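Local coordinates for protein chitinase A (Pteris ryukyuensis, PDB 4RL3) that probably hydrolyses the glycosidic bonds of chitin, this chain being the family 18 glycoside hydrolase catalytic domain of a longer, LysM-bearing fern enzyme, at residues Q16-P21 with Q64-Q69; N72-V77 with I151-I156. All blocks are in the same frame, centred on the assembly; numbering follows the deposited sequence.

How the interactions relate
The two contacts lie on opposite faces of one barrel wall. Interaction 1 is on the outer layer, its centre about 18 Å from the centre of the chain, and joins the short turn at 16-21 to helix 60-69. Interaction 2, about 9 Å from that centre, spans the inside between strands 73-81 and 153-156. Helix 60-69 leads directly into strand 73-81, and V73 and V75 point outward to meet I66 and F17 of interaction 1, while K74 and M76 point inward. Interaction 1 is wholly apolar, with exposed residues only at its margin; interaction 2 pairs a buried apolar contact with a charged hydrogen bond at a more open end.

Interaction 1 of 2, residues Q16-P21 with Q64-Q69; sequences QFTDVP and QAIKAQ
I66 is the residue of helix 60-69 that reaches F17 and T18, in the outer layer of a TIM barrel. The helix belongs to the crossover from strand 27-36 to strand 73-81. Segment 16-21 lies in the preceding crossover, from strand 3-8 to strand 27-36, where a short 3-10 turn stands in place of a full helix. I66 meets F17 with both branches: CG1 packs against F17 CB at 4.0 Å, and CG2 comes obliquely to the F17 ring, 4.0 Å from CD2. With I66 CG1 anti to the backbone N (chi1 -158°) and chi2 turned to 71°, its end methyl CD1 swings outward to T18 CG2 at 4.2 Å. A branched aliphatic suits this place because it can touch a ring and a methyl group at once; F17 suits its own because its ring can reach inward to meet that of F30 on strand 27-36. K67, next along, takes no part here and forms a salt bridge with D117. Farther along the helix, Q69 brings its polar end to the exposed margin, NE2 lying 4.9 Å from T18 CG2, too far for more than loose cover. Across the joint the short turn is braced by its own D19, whose OD2 accepts the backbone N of Q16 at 2.9 Å, on the anti side and 34° out of the carboxylate plane.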
loop_
_atom_site.group_PDB
_atom_site.type_symbol
_atom_site.label_atom_id
_atom_site.label_comp_id
_atom_site.label_asym_id
_atom_site.label_seq_id
_atom_site.Cartn_x
_atom_site.Cartn_y
_atom_site.Cartn_z
ATOM N N GLN A 16 -5.853 -2.460 -16.032
ATOM C CA GLN A 16 -5.927 -3.863 -15.671
ATOM C C GLN A 16 -4.562 -4.326 -15.174
ATOM O O GLN A 16 -3.537 -3.683 -15.449
ATOM C CB GLN A 16 -6.368 -4.676 -16.887
ATOM C CG GLN A 16 -7.741 -4.260 -17.397
ATOM C CD GLN A 16 -8.191 -5.061 -18.594
ATOM O OE1 GLN A 16 -8.072 -4.603 -19.741
ATOM N NE2 GLN A 16 -8.685 -6.266 -18.350
ATOM N N PHE A 17 -4.553 -5.426 -14.418
ATOM C CA PHE A 17 -3.301 -6.045 -13.970
ATOM C C PHE A 17 -2.436 -6.297 -15.203
ATOM O O PHE A 17 -1.223 -6.119 -15.171
ATOM C CB PHE A 17 -3.523 -7.401 -13.274
ATOM C CG PHE A 17 -4.376 -7.361 -12.015
ATOM C CD1 PHE A 17 -4.043 -6.540 -10.953
ATOM C CD2 PHE A 17 -5.461 -8.213 -11.873
ATOM C CE1 PHE A 17 -4.799 -6.525 -9.788
ATOM C CE2 PHE A 17 -6.228 -8.217 -10.710
ATOM C CZ PHE A 17 -5.896 -7.360 -9.667
ATOM N N THR A 18 -3.078 -6.733 -16.290
ATOM C CA THR A 18 -2.368 -7.110 -17.510
ATOM C C THR A 18 -1.669 -5.957 -18.256
ATOM O O THR A 18 -0.817 -6.208 -19.123
ATOM C CB THR A 18 -3.331 -7.829 -18.495
ATOM O OG1 THR A 18 -4.446 -6.985 -18.773
ATOM C CG2 THR A 18 -3.826 -9.154 -17.917
ATOM N N ASP A 19 -2.005 -4.715 -17.915
ATOM C CA ASP A 19 -1.317 -3.535 -18.445
ATOM C C ASP A 19 0.041 -3.286 -17.782
ATOM O O ASP A 19 0.860 -2.533 -18.313
ATOM C CB ASP A 19 -2.173 -2.282 -18.254
ATOM C CG ASP A 19 -3.454 -2.316 -19.057
ATOM O OD1 ASP A 19 -3.430 -2.743 -20.228
ATOM O OD2 ASP A 19 -4.480 -1.897 -18.532
ATOM N N VAL A 20 0.250 -3.858 -16.601
ATOM C CA VAL A 20 1.431 -3.550 -15.800
ATOM C C VAL A 20 2.577 -4.509 -16.092
ATOM O O VAL A 20 2.405 -5.725 -16.006
ATOM C CB VAL A 20 1.112 -3.612 -14.290
ATOM C CG1 VAL A 20 2.317 -3.170 -13.469
ATOM C CG2 VAL A 20 -0.084 -2.732 -13.977
ATOM N N PRO A 21 3.766 -3.968 -16.410
ATOM C CA PRO A 21 4.925 -4.822 -16.668
ATOM C C PRO A 21 5.252 -5.661 -15.434
ATOM O O PRO A 21 5.308 -5.123 -14.328
ATOM C CB PRO A 21 6.053 -3.816 -16.979
ATOM C CG PRO A 21 5.374 -2.543 -17.303
ATOM C CD PRO A 21 4.090 -2.534 -16.536
ATOM N N GLN A 64 -7.228 -14.280 -9.961
ATOM C CA GLN A 64 -6.848 -15.680 -10.058
ATOM C C GLN A 64 -5.989 -15.899 -11.295
ATOM O O GLN A 64 -4.972 -16.602 -11.247
ATOM C CB GLN A 64 -8.112 -16.528 -10.121
ATOM C CG GLN A 64 -7.910 -18.022 -10.024
ATOM C CD GLN A 64 -9.230 -18.765 -9.913
ATOM O OE1 GLN A 64 -10.238 -18.361 -10.511
ATOM N NE2 GLN A 64 -9.243 -19.843 -9.135
ATOM N N ALA A 65 -6.386 -15.257 -12.389
ATOM C CA ALA A 65 -5.687 -15.405 -13.673
ATOM C C ALA A 65 -4.271 -14.839 -13.645
ATOM O O ALA A 65 -3.343 -15.502 -14.091
ATOM C CB ALA A 65 -6.475 -14.770 -14.797
ATOM N N ILE A 66 -4.089 -13.627 -13.131
ATOM C CA ILE A 66 -2.745 -13.048 -13.111
ATOM C C ILE A 66 -1.827 -13.871 -12.209
ATOM O O ILE A 66 -0.665 -14.084 -12.539
ATOM C CB ILE A 66 -2.744 -11.529 -12.766
ATOM C CG1 ILE A 66 -1.473 -10.852 -13.277
ATOM C CG2 ILE A 66 -2.983 -11.283 -11.281
ATOM C CD1 ILE A 66 -1.410 -10.715 -14.791
ATOM N N LYS A 67 -2.359 -14.363 -11.090
ATOM C CA LYS A 67 -1.575 -15.210 -10.192
ATOM C C LYS A 67 -1.255 -16.572 -10.819
ATOM O O LYS A 67 -0.167 -17.112 -10.613
ATOM C CB LYS A 67 -2.273 -15.371 -8.833
ATOM C CG LYS A 67 -2.273 -14.097 -7.991
ATOM C CD LYS A 67 -3.103 -14.219 -6.717
ATOM C CE LYS A 67 -2.607 -15.320 -5.805
ATOM N NZ LYS A 67 -3.191 -15.197 -4.439
ATOM N N ALA A 68 -2.182 -17.123 -11.595
ATOM C CA ALA A 68 -1.918 -18.405 -12.261
ATOM C C ALA A 68 -0.847 -18.274 -13.334
ATOM O O ALA A 68 -0.082 -19.218 -13.580
ATOM C CB ALA A 68 -3.187 -18.970 -12.869
ATOM N N GLN A 69 -0.798 -17.117 -13.990
ATOM C CA GLN A 69 0.158 -16.891 -15.069
ATOM C C GLN A 69 1.558 -16.575 -14.551
ATOM O O GLN A 69 2.552 -16.898 -15.217
ATOM C CB GLN A 69 -0.317 -15.745 -15.963
ATOM C CG GLN A 69 -1.607 -16.028 -16.738
ATOM C CD GLN A 69 -2.085 -14.812 -17.528
ATOM O OE1 GLN A 69 -2.395 -14.901 -18.728
ATOM N NE2 GLN A 69 -2.130 -13.672 -16.871
#

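Interaction 2 of 2, residues N72-V77 with I151-I156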
loop_
_atom_site.group_PDB
_atom_site.type_symbol
_atom_site.label_atom_id
_atom_site.label_comp_id
_atom_site.label_asym_id
_atom_site.label_seq_id
_atom_site.Cartn_x
_atom_site.Cartn_y
_atom_site.Cartn_z
ATOM N N ASN A 72 5.275 -15.467 -9.258
ATOM C CA ASN A 72 5.865 -14.476 -8.374
ATOM C C ASN A 72 4.903 -13.377 -7.963
ATOM O O ASN A 72 5.311 -12.477 -7.240
ATOM C CB ASN A 72 7.104 -13.851 -9.018
ATOM C CG ASN A 72 6.788 -13.067 -10.280
ATOM O OD1 ASN A 72 5.961 -13.486 -11.102
ATOM N ND2 ASN A 72 7.439 -11.924 -10.443
ATOM N N VAL A 73 3.653 -13.443 -8.425
ATOM C CA VAL A 73 2.654 -12.400 -8.137
ATOM C C VAL A 73 1.722 -12.756 -6.975
ATOM O O VAL A 73 1.170 -13.856 -6.909
ATOM C CB VAL A 73 1.824 -12.061 -9.390
ATOM C CG1 VAL A 73 0.657 -11.138 -9.044
ATOM C CG2 VAL A 73 2.717 -11.427 -10.460
ATOM N N LYS A 74 1.571 -11.797 -6.063
ATOM C CA LYS A 74 0.535 -11.807 -5.031
ATOM C C LYS A 74 -0.309 -10.548 -5.201
ATOM O O LYS A 74 0.120 -9.573 -5.832
ATOM C CB LYS A 74 1.149 -11.828 -3.628
ATOM C CG LYS A 74 1.858 -13.117 -3.234
ATOM C CD LYS A 74 2.353 -13.003 -1.796
ATOM C CE LYS A 74 3.083 -14.229 -1.287
ATOM N NZ LYS A 74 3.550 -14.005 0.114
ATOM N N VAL A 75 -1.524 -10.581 -4.663
ATOM C CA VAL A 75 -2.423 -9.423 -4.733
ATOM C C VAL A 75 -2.946 -9.122 -3.331
ATOM O O VAL A 75 -3.471 -10.004 -2.657
ATOM C CB VAL A 75 -3.588 -9.639 -5.731
ATOM C CG1 VAL A 75 -4.449 -8.383 -5.839
ATOM C CG2 VAL A 75 -3.036 -10.007 -7.103
ATOM N N MET A 76 -2.752 -7.885 -2.884
ATOM C CA MET A 76 -3.200 -7.448 -1.556
ATOM C C MET A 76 -4.293 -6.398 -1.729
ATOM O O MET A 76 -4.614 -6.022 -2.857
ATOM C CB MET A 76 -1.997 -6.919 -0.757
ATOM C CG MET A 76 -0.956 -7.992 -0.385
ATOM S SD MET A 76 0.163 -8.365 -1.741
ATOM C CE MET A 76 1.301 -9.440 -0.869
ATOM N N VAL A 77 -4.891 -5.947 -0.627
ATOM C CA VAL A 77 -5.853 -4.852 -0.696
ATOM C C VAL A 77 -5.464 -3.783 0.319
ATOM O O VAL A 77 -5.072 -4.103 1.437
ATOM C CB VAL A 77 -7.312 -5.352 -0.480
ATOM C CG1 VAL A 77 -7.473 -6.072 0.846
ATOM C CG2 VAL A 77 -8.332 -4.214 -0.628
ATOM N N ILE A 151 -3.745 -14.134 5.834
ATOM C CA ILE A 151 -2.818 -13.319 5.032
ATOM C C ILE A 151 -1.386 -13.736 5.289
ATOM O O ILE A 151 -1.061 -14.209 6.378
ATOM C CB ILE A 151 -2.939 -11.806 5.342
ATOM C CG1 ILE A 151 -2.540 -11.467 6.794
ATOM C CG2 ILE A 151 -4.345 -11.306 5.009
ATOM C CD1 ILE A 151 -2.571 -9.984 7.113
ATOM N N SER A 152 -0.543 -13.552 4.273
ATOM C CA SER A 152 0.900 -13.735 4.400
ATOM C C SER A 152 1.649 -12.411 4.508
ATOM O O SER A 152 2.782 -12.398 4.964
ATOM C CB SER A 152 1.457 -14.533 3.217
ATOM O OG SER A 152 1.308 -13.866 1.981
ATOM N N VAL A 153 1.039 -11.297 4.096
ATOM C CA VAL A 153 1.747 -9.994 4.078
ATOM C C VAL A 153 0.858 -8.890 4.619
ATOM O O VAL A 153 -0.254 -8.713 4.143
ATOM C CB VAL A 153 2.214 -9.606 2.656
ATOM C CG1 VAL A 153 3.058 -8.323 2.678
ATOM C CG2 VAL A 153 2.986 -10.751 2.004
ATOM N N ALA A 154 1.356 -8.161 5.617
ATOM C CA ALA A 154 0.707 -6.946 6.106
ATOM C C ALA A 154 1.677 -5.788 5.937
ATOM O O ALA A 154 2.889 -5.937 6.178
ATOM C CB ALA A 154 0.276 -7.087 7.561
ATOM N N SER A 155 1.138 -4.648 5.514
ATOM C CA SER A 155 1.921 -3.434 5.343
ATOM C C SER A 155 1.169 -2.212 5.821
ATOM O O SER A 155 -0.048 -2.242 6.018
ATOM C CB SER A 155 2.333 -3.231 3.880
ATOM O OG SER A 155 1.210 -3.175 3.001
ATOM N N ILE A 156 1.937 -1.148 6.031
ATOM C CA ILE A 156 1.397 0.160 6.379
ATOM C C ILE A 156 1.914 1.147 5.350
ATOM O O ILE A 156 2.984 0.935 4.787
ATOM C CB ILE A 156 1.774 0.590 7.819
ATOM C CG1 ILE A 156 3.282 0.537 8.052
ATOM C CG2 ILE A 156 1.064 -0.305 8.825
ATOM C CD1 ILE A 156 3.711 1.241 9.317
#
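Between K74 and M76 on one strand and V153 on the other, with S152 just before it, no ring or other flat side-chain group takes part, so there are neither faces to stack nor edges to abut; a thioether chain, an isopropyl group, an ammonium and a hydroxyl do the touching. The setting is the interior of the TIM barrel. Strand 118-123 lies between strands 73-81 and 153-156, pairing parallel with each, and the contact reaches across its inner side. K74 and M76, two residues apart, face inward together. M76 is bent at chi2 (81°), which turns its end methyl onto the branch of V153: CE is 3.6 Å from both CG2 and CB. A long flexible methionine and a compact valine suit a curved interior, one adapting its shape to the other. K74 leaves its strand with CG beside the backbone N (chi1 -69°) and then runs fully extended, so that NZ gives a hydrogen bond of 2.9 Å to S152 OG while passing 3.8 Å from V153 CG2. The serine hydroxyl also makes a weak hydrogen bond to D117 O, linking the lysine to the chain entering the middle strand. With an alanine in place of K74, S152 OG would probably lose its charged donor and V153 CG2 the cover of the lysine's end. Farther along, S155 OG bonds D120, apparently the first acid of the family's DxDxE signature. The contact thus changes along the strands, from a lysine-serine bond at their beginnings, where the partly exposed K74 probably stays charged, to an apolar methionine-valine pair.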